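Local atomic coordinates of mannitol dehydrogenase (Helicobacter pylori, PDB entry 3TWO), a protein that probably interconverts cinnamyl-type alcohols and their aldehydes as a zinc-containing, NADP(H)-binding dehydrogenase. Residues D21-H25 with H123-M129; D227-C231 with D250-L254. One frame throughout, in Å; residues are numbered along the deposited sequence.

In the fold
Interaction 1 and interaction 2 sit on opposite sides of the chain's centre, 45 Å apart between their own centres and about 32 Å between nearest atoms, so they do not touch. Along the sequence they follow in series, the first closing before the second opens. Interaction 1 brings residues 123-129, part of the GroES-like region, against strand 18-24; the H128 side chain lies about 14 Å from a bound zinc ion. Interaction 2 belongs to the Rossmann-type region and lies closer to a cofactor, the Y251 side chain being about 5 Å from a bound NADPH. Interaction 1 is thus packing away from the metal sites, and interaction 2 packing beside the cofactor-binding region.

Interaction 1: residues D21-H25 with H123-M129; sequences DFSRH and HDNEPHM
The imidazoles of H25 and H123 lie one over the other in a face-to-face stack, with centroids 3.5 Å apart and planes inclined by only 11°; the closest approach, between the two CE1 atoms, is doubtful as modelled. H25 CB also sits over the same H123 face, 4.0 Å from its centroid, as a CH-pi contact. The H25 ring reaches this place because its CG stands between the backbone N and the carbonyl carbon (chi1 72°). H123 ND1 is hydrogen-bonded to D120, which helps to fix the rotation of that ring.

Hydrogen bonding across the contact is concentrated on the carbonyl of M129, which the buried R24 grips end-on with two nitrogens. R24 NH1 lies 2.8 Å from M129 O with a fairly straight N-H...O angle of 159°, whereas R24 NH2 at 3.2 Å makes a more bent bond. NH1 comes in tilted from the carbonyl plane and NH2 from well above it, both on the same face, while the oxygen itself lies in the guanidinium plane. NH2 has a second partner in S133 OG, and together these bonds fix the position and rotation of the guanidinium.

Apolar contacts complete the junction. F22 CE1 meets M129 CB at 3.5 Å, and the two side chains run past each other in opposite directions. M129 SD stands above the face of the F22 ring, 5.2 Å from its centroid, a rather distant Met-aromatic contact. Within 21-25 the edge of F22 abuts the guanidinium face of R24.

Strand 18-24 pairs with strand 3-9 through backbone bonds F22 with S5 and R24 with V3. E126 closes a type I' turn from H123 and bonds to D120 of strand 119-120, while strand 135-139 packs against R24 and H25.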
loop_
_atom_site.group_PDB
_atom_site.type_symbol
_atom_site.label_atom_id
_atom_site.label_comp_id
_atom_site.label_asym_id
_atom_site.label_seq_id
_atom_site.Cartn_x
_atom_site.Cartn_y
_atom_site.Cartn_z
ATOM N N ASP B 21 36.547 -16.788 17.695
ATOM C CA ASP B 21 36.344 -16.823 19.128
ATOM C C ASP B 21 35.859 -15.490 19.603
ATOM O O ASP B 21 36.376 -14.459 19.184
ATOM C CB ASP B 21 37.680 -17.094 19.857
ATOM C CG ASP B 21 38.270 -18.453 19.496
ATOM O OD1 ASP B 21 37.500 -19.446 19.357
ATOM O OD2 ASP B 21 39.509 -18.519 19.346
ATOM N N PHE B 22 34.885 -15.510 20.518
ATOM C CA PHE B 22 34.345 -14.283 21.105
ATOM C C PHE B 22 33.718 -14.582 22.440
ATOM O O PHE B 22 33.841 -15.690 22.947
ATOM C CB PHE B 22 33.329 -13.572 20.172
ATOM C CG PHE B 22 32.064 -14.335 19.926
ATOM C CD1 PHE B 22 30.863 -13.908 20.488
ATOM C CD2 PHE B 22 32.063 -15.493 19.130
ATOM C CE1 PHE B 22 29.630 -14.600 20.211
ATOM C CE2 PHE B 22 30.872 -16.199 18.867
ATOM C CZ PHE B 22 29.634 -15.739 19.372
ATOM N N SER B 23 33.080 -13.574 23.023
ATOM C CA SER B 23 32.395 -13.752 24.279
ATOM C C SER B 23 31.062 -12.988 24.250
ATOM O O SER B 23 30.877 -12.009 23.489
ATOM C CB SER B 23 33.299 -13.317 25.464
ATOM O OG SER B 23 33.349 -11.900 25.512
ATOM N N ARG B 24 30.124 -13.449 25.058
ATOM C CA ARG B 24 28.822 -12.766 25.184
ATOM C C ARG B 24 28.647 -12.278 26.620
ATOM O O ARG B 24 29.360 -12.727 27.517
ATOM C CB ARG B 24 27.706 -13.749 24.869
ATOM C CG ARG B 24 27.745 -14.332 23.470
ATOM C CD ARG B 24 26.659 -15.397 23.305
ATOM N NE ARG B 24 26.511 -15.901 21.928
ATOM C CZ ARG B 24 25.967 -15.253 20.879
ATOM N NH1 ARG B 24 25.558 -13.976 20.979
ATOM N NH2 ARG B 24 25.825 -15.900 19.707
ATOM N N HIS B 25 27.675 -11.385 26.842
ATOM C CA HIS B 25 27.331 -10.965 28.209
ATOM C C HIS B 25 27.013 -12.145 29.177
ATOM O O HIS B 25 26.486 -13.196 28.775
ATOM C CB HIS B 25 26.184 -9.926 28.213
ATOM C CG HIS B 25 24.832 -10.481 27.864
ATOM N ND1 HIS B 25 24.221 -10.242 26.637
ATOM C CD2 HIS B 25 23.926 -11.169 28.607
ATOM C CE1 HIS B 25 23.010 -10.784 26.640
ATOM N NE2 HIS B 25 22.804 -11.342 27.821
ATOM N N HIS B 123 23.266 -4.008 26.856
ATOM C CA HIS B 123 24.609 -4.376 27.314
ATOM C C HIS B 123 25.649 -3.465 26.734
ATOM O O HIS B 123 26.414 -3.874 25.861
ATOM C CB HIS B 123 24.907 -5.846 27.003
ATOM C CG HIS B 123 23.922 -6.763 27.639
ATOM N ND1 HIS B 123 22.815 -7.251 26.966
ATOM C CD2 HIS B 123 23.823 -7.210 28.924
ATOM C CE1 HIS B 123 22.100 -7.997 27.799
ATOM N NE2 HIS B 123 22.698 -7.996 28.988
ATOM N N ASP B 124 25.608 -2.216 27.194
ATOM C CA ASP B 124 26.557 -1.174 26.828
ATOM C C ASP B 124 26.847 -1.011 25.346
ATOM O O ASP B 124 27.955 -0.708 24.975
ATOM C CB ASP B 124 27.847 -1.414 27.574
ATOM C CG ASP B 124 27.611 -1.544 29.052
ATOM O OD1 ASP B 124 27.892 -2.641 29.589
ATOM O OD2 ASP B 124 27.068 -0.575 29.641
ATOM N N ASN B 125 25.838 -1.239 24.518
ATOM C CA ASN B 125 25.927 -1.089 23.077
ATOM C C ASN B 125 26.973 -1.944 22.406
ATOM O O ASN B 125 27.459 -1.551 21.344
ATOM C CB ASN B 125 26.067 0.376 22.658
ATOM C CG ASN B 125 24.760 1.072 22.666
ATOM O OD1 ASN B 125 23.756 0.538 22.194
ATOM N ND2 ASN B 125 24.728 2.263 23.242
ATOM N N GLU B 126 27.336 -3.073 23.023
ATOM C CA GLU B 126 28.188 -4.022 22.343
ATOM C C GLU B 126 27.433 -4.630 21.133
ATOM O O GLU B 126 26.200 -4.796 21.164
ATOM C CB GLU B 126 28.747 -5.107 23.290
ATOM C CG GLU B 126 27.779 -6.252 23.623
ATOM C CD GLU B 126 28.269 -7.180 24.750
ATOM O OE1 GLU B 126 27.731 -8.309 24.841
ATOM O OE2 GLU B 126 29.179 -6.801 25.536
ATOM N N PRO B 127 28.175 -4.982 20.076
ATOM C CA PRO B 127 27.510 -5.587 18.909
ATOM C C PRO B 127 26.908 -6.959 19.258
ATOM O O PRO B 127 27.598 -7.756 19.882
ATOM C CB PRO B 127 28.652 -5.720 17.894
ATOM C CG PRO B 127 29.896 -5.126 18.549
ATOM C CD PRO B 127 29.648 -5.073 20.004
ATOM N N HIS B 128 25.631 -7.231 18.916
ATOM C CA HIS B 128 25.081 -8.561 19.227
ATOM C C HIS B 128 25.515 -9.578 18.156
ATOM O O HIS B 128 25.632 -9.221 16.984
ATOM C CB HIS B 128 23.546 -8.605 19.394
ATOM C CG HIS B 128 23.114 -9.790 20.204
ATOM N ND1 HIS B 128 23.075 -9.767 21.585
ATOM C CD2 HIS B 128 22.830 -11.062 19.844
ATOM C CE1 HIS B 128 22.763 -10.968 22.039
ATOM N NE2 HIS B 128 22.596 -11.769 21.000
ATOM N N MET B 129 25.783 -10.812 18.572
ATOM C CA MET B 129 26.295 -11.856 17.670
ATOM C C MET B 129 25.207 -12.896 17.475
ATOM O O MET B 129 24.548 -13.274 18.430
ATOM C CB MET B 129 27.521 -12.552 18.250
ATOM C CG MET B 129 28.774 -11.641 18.392
ATOM S SD MET B 129 29.294 -10.954 16.799
ATOM C CE MET B 129 29.143 -9.201 17.087
#

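Interaction 2: residues D227-C231 with D250-L254; sequences DPKQC and DYLKL
One face of the Y251 ring receives P228: its CB stands 4.2 Å from the ring centroid, 24° off the normal, a CH-pi contact displaced toward the rim. The two side chains cross at about a right angle, and P228 CD reaches the phenol end, 3.9 Å from Y251 OH. F206 makes an edge-to-face pair with the same tyrosine.

D250, one residue before Y251 on helix 248-252, meets the proline ring, with P228 CG 3.9 Å from D250 CB. L254 spreads its branches between two residues: CD1 lies 4.2 Å from P228 CB, while CD2 lies 4.1 Å from C231 CB. Packing is by van der Waals contact, with the P228 and C231 carbonyl oxygens also resting near L254 CD2.

Polar order comes from within 227-231. D227 OD1 accepts K229 N at 2.9 Å and 170° on its anti lone pair, forming an Asx turn, and K229 NZ makes a salt bridge to the syn lone pair of the same oxygen, its modelled length doubtfully short. The bent K229 chain brings NZ within 4.4 Å of D250 OD2, beyond a salt bridge, where a weak attraction is possible.

Residues 227-231 lie in the connection that crosses from strand 223-225 to strand 235-240 in the six-stranded parallel sheet, order 3-2-1-4-5-6, characteristic of the Rossmann fold; helix 248-252 follows strand 235-240 and packs against that crossover.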
loop_
_atom_site.group_PDB
_atom_site.type_symbol
_atom_site.label_atom_id
_atom_site.label_comp_id
_atom_site.label_asym_id
_atom_site.label_seq_id
_atom_site.Cartn_x
_atom_site.Cartn_y
_atom_site.Cartn_z
ATOM N N ASP B 227 6.718 -16.316 -14.694
ATOM C CA ASP B 227 6.681 -14.894 -14.955
ATOM C C ASP B 227 5.317 -14.468 -14.522
ATOM O O ASP B 227 4.325 -15.162 -14.839
ATOM C CB ASP B 227 6.787 -14.642 -16.447
ATOM C CG ASP B 227 7.050 -13.170 -16.793
ATOM O OD1 ASP B 227 6.236 -12.301 -16.507
ATOM O OD2 ASP B 227 8.088 -12.899 -17.395
ATOM N N PRO B 228 5.231 -13.333 -13.808
ATOM C CA PRO B 228 3.894 -12.900 -13.387
ATOM C C PRO B 228 2.930 -12.698 -14.539
ATOM O O PRO B 228 1.728 -12.844 -14.341
ATOM C CB PRO B 228 4.140 -11.582 -12.612
ATOM C CG PRO B 228 5.532 -11.187 -12.909
ATOM C CD PRO B 228 6.301 -12.444 -13.302
ATOM N N LYS B 229 3.418 -12.413 -15.747
ATOM C CA LYS B 229 2.501 -12.109 -16.860
ATOM C C LYS B 229 1.725 -13.336 -17.299
ATOM O O LYS B 229 0.748 -13.206 -18.016
ATOM C CB LYS B 229 3.270 -11.618 -18.064
ATOM C CG LYS B 229 3.270 -10.154 -18.118
ATOM C CD LYS B 229 4.695 -9.587 -18.179
ATOM C CE LYS B 229 5.279 -9.416 -16.788
ATOM N NZ LYS B 229 6.690 -9.820 -16.832
ATOM N N GLN B 230 2.225 -14.518 -16.927
ATOM C CA GLN B 230 1.526 -15.775 -17.264
ATOM C C GLN B 230 0.270 -15.958 -16.413
ATOM O O GLN B 230 -0.567 -16.793 -16.710
ATOM C CB GLN B 230 2.439 -16.992 -17.133
ATOM C CG GLN B 230 3.797 -16.863 -17.810
ATOM C CD GLN B 230 4.825 -17.835 -17.263
ATOM O OE1 GLN B 230 4.613 -18.484 -16.236
ATOM N NE2 GLN B 230 5.977 -17.888 -17.899
ATOM N N CYS B 231 0.109 -15.201 -15.347
ATOM C CA CYS B 231 -1.059 -15.462 -14.515
ATOM C C CYS B 231 -2.263 -14.738 -15.088
ATOM O O CYS B 231 -2.282 -13.544 -15.170
ATOM C CB CYS B 231 -0.800 -15.057 -13.053
ATOM S SG CYS B 231 -2.281 -15.083 -11.994
ATOM N N ASP B 250 3.878 -5.404 -11.441
ATOM C CA ASP B 250 3.614 -6.684 -12.107
ATOM C C ASP B 250 2.799 -7.594 -11.210
ATOM O O ASP B 250 2.074 -8.417 -11.729
ATOM C CB ASP B 250 4.934 -7.387 -12.427
ATOM C CG ASP B 250 5.647 -6.748 -13.561
ATOM O OD1 ASP B 250 5.007 -6.120 -14.424
ATOM O OD2 ASP B 250 6.860 -6.897 -13.593
ATOM N N TYR B 251 2.986 -7.474 -9.893
ATOM C CA TYR B 251 2.175 -8.205 -8.870
ATOM C C TYR B 251 0.916 -7.492 -8.452
ATOM O O TYR B 251 -0.118 -8.139 -8.325
ATOM C CB TYR B 251 2.987 -8.602 -7.635
ATOM C CG TYR B 251 3.980 -9.675 -8.055
ATOM C CD1 TYR B 251 5.315 -9.346 -8.398
ATOM C CD2 TYR B 251 3.550 -11.017 -8.237
ATOM C CE1 TYR B 251 6.222 -10.360 -8.854
ATOM C CE2 TYR B 251 4.438 -12.042 -8.709
ATOM C CZ TYR B 251 5.756 -11.710 -8.978
ATOM O OH TYR B 251 6.588 -12.723 -9.450
ATOM N N LEU B 252 1.001 -6.178 -8.220
ATOM C CA LEU B 252 -0.155 -5.432 -7.756
ATOM C C LEU B 252 -1.290 -5.543 -8.774
ATOM O O LEU B 252 -2.438 -5.744 -8.411
ATOM C CB LEU B 252 0.213 -3.952 -7.452
ATOM C CG LEU B 252 -0.901 -2.981 -7.022
ATOM C CD1 LEU B 252 -1.527 -3.416 -5.666
ATOM C CD2 LEU B 252 -0.404 -1.559 -6.873
ATOM N N LYS B 253 -0.974 -5.455 -10.052
ATOM C CA LYS B 253 -2.003 -5.610 -11.074
ATOM C C LYS B 253 -2.679 -7.008 -11.043
ATOM O O LYS B 253 -3.731 -7.154 -11.610
ATOM C CB LYS B 253 -1.463 -5.367 -12.476
ATOM C CG LYS B 253 -0.402 -6.397 -12.880
ATOM C CD LYS B 253 -0.595 -6.855 -14.316
ATOM C CE LYS B 253 -0.130 -5.873 -15.374
ATOM N NZ LYS B 253 0.824 -4.886 -14.817
ATOM N N LEU B 254 -2.095 -8.025 -10.410
ATOM C CA LEU B 254 -2.747 -9.361 -10.405
ATOM C C LEU B 254 -3.913 -9.457 -9.408
ATOM O O LEU B 254 -4.674 -10.450 -9.413
ATOM C CB LEU B 254 -1.719 -10.482 -10.074
ATOM C CG LEU B 254 -0.637 -10.676 -11.160
ATOM C CD1 LEU B 254 0.393 -11.692 -10.733
ATOM C CD2 LEU B 254 -1.267 -10.993 -12.539
#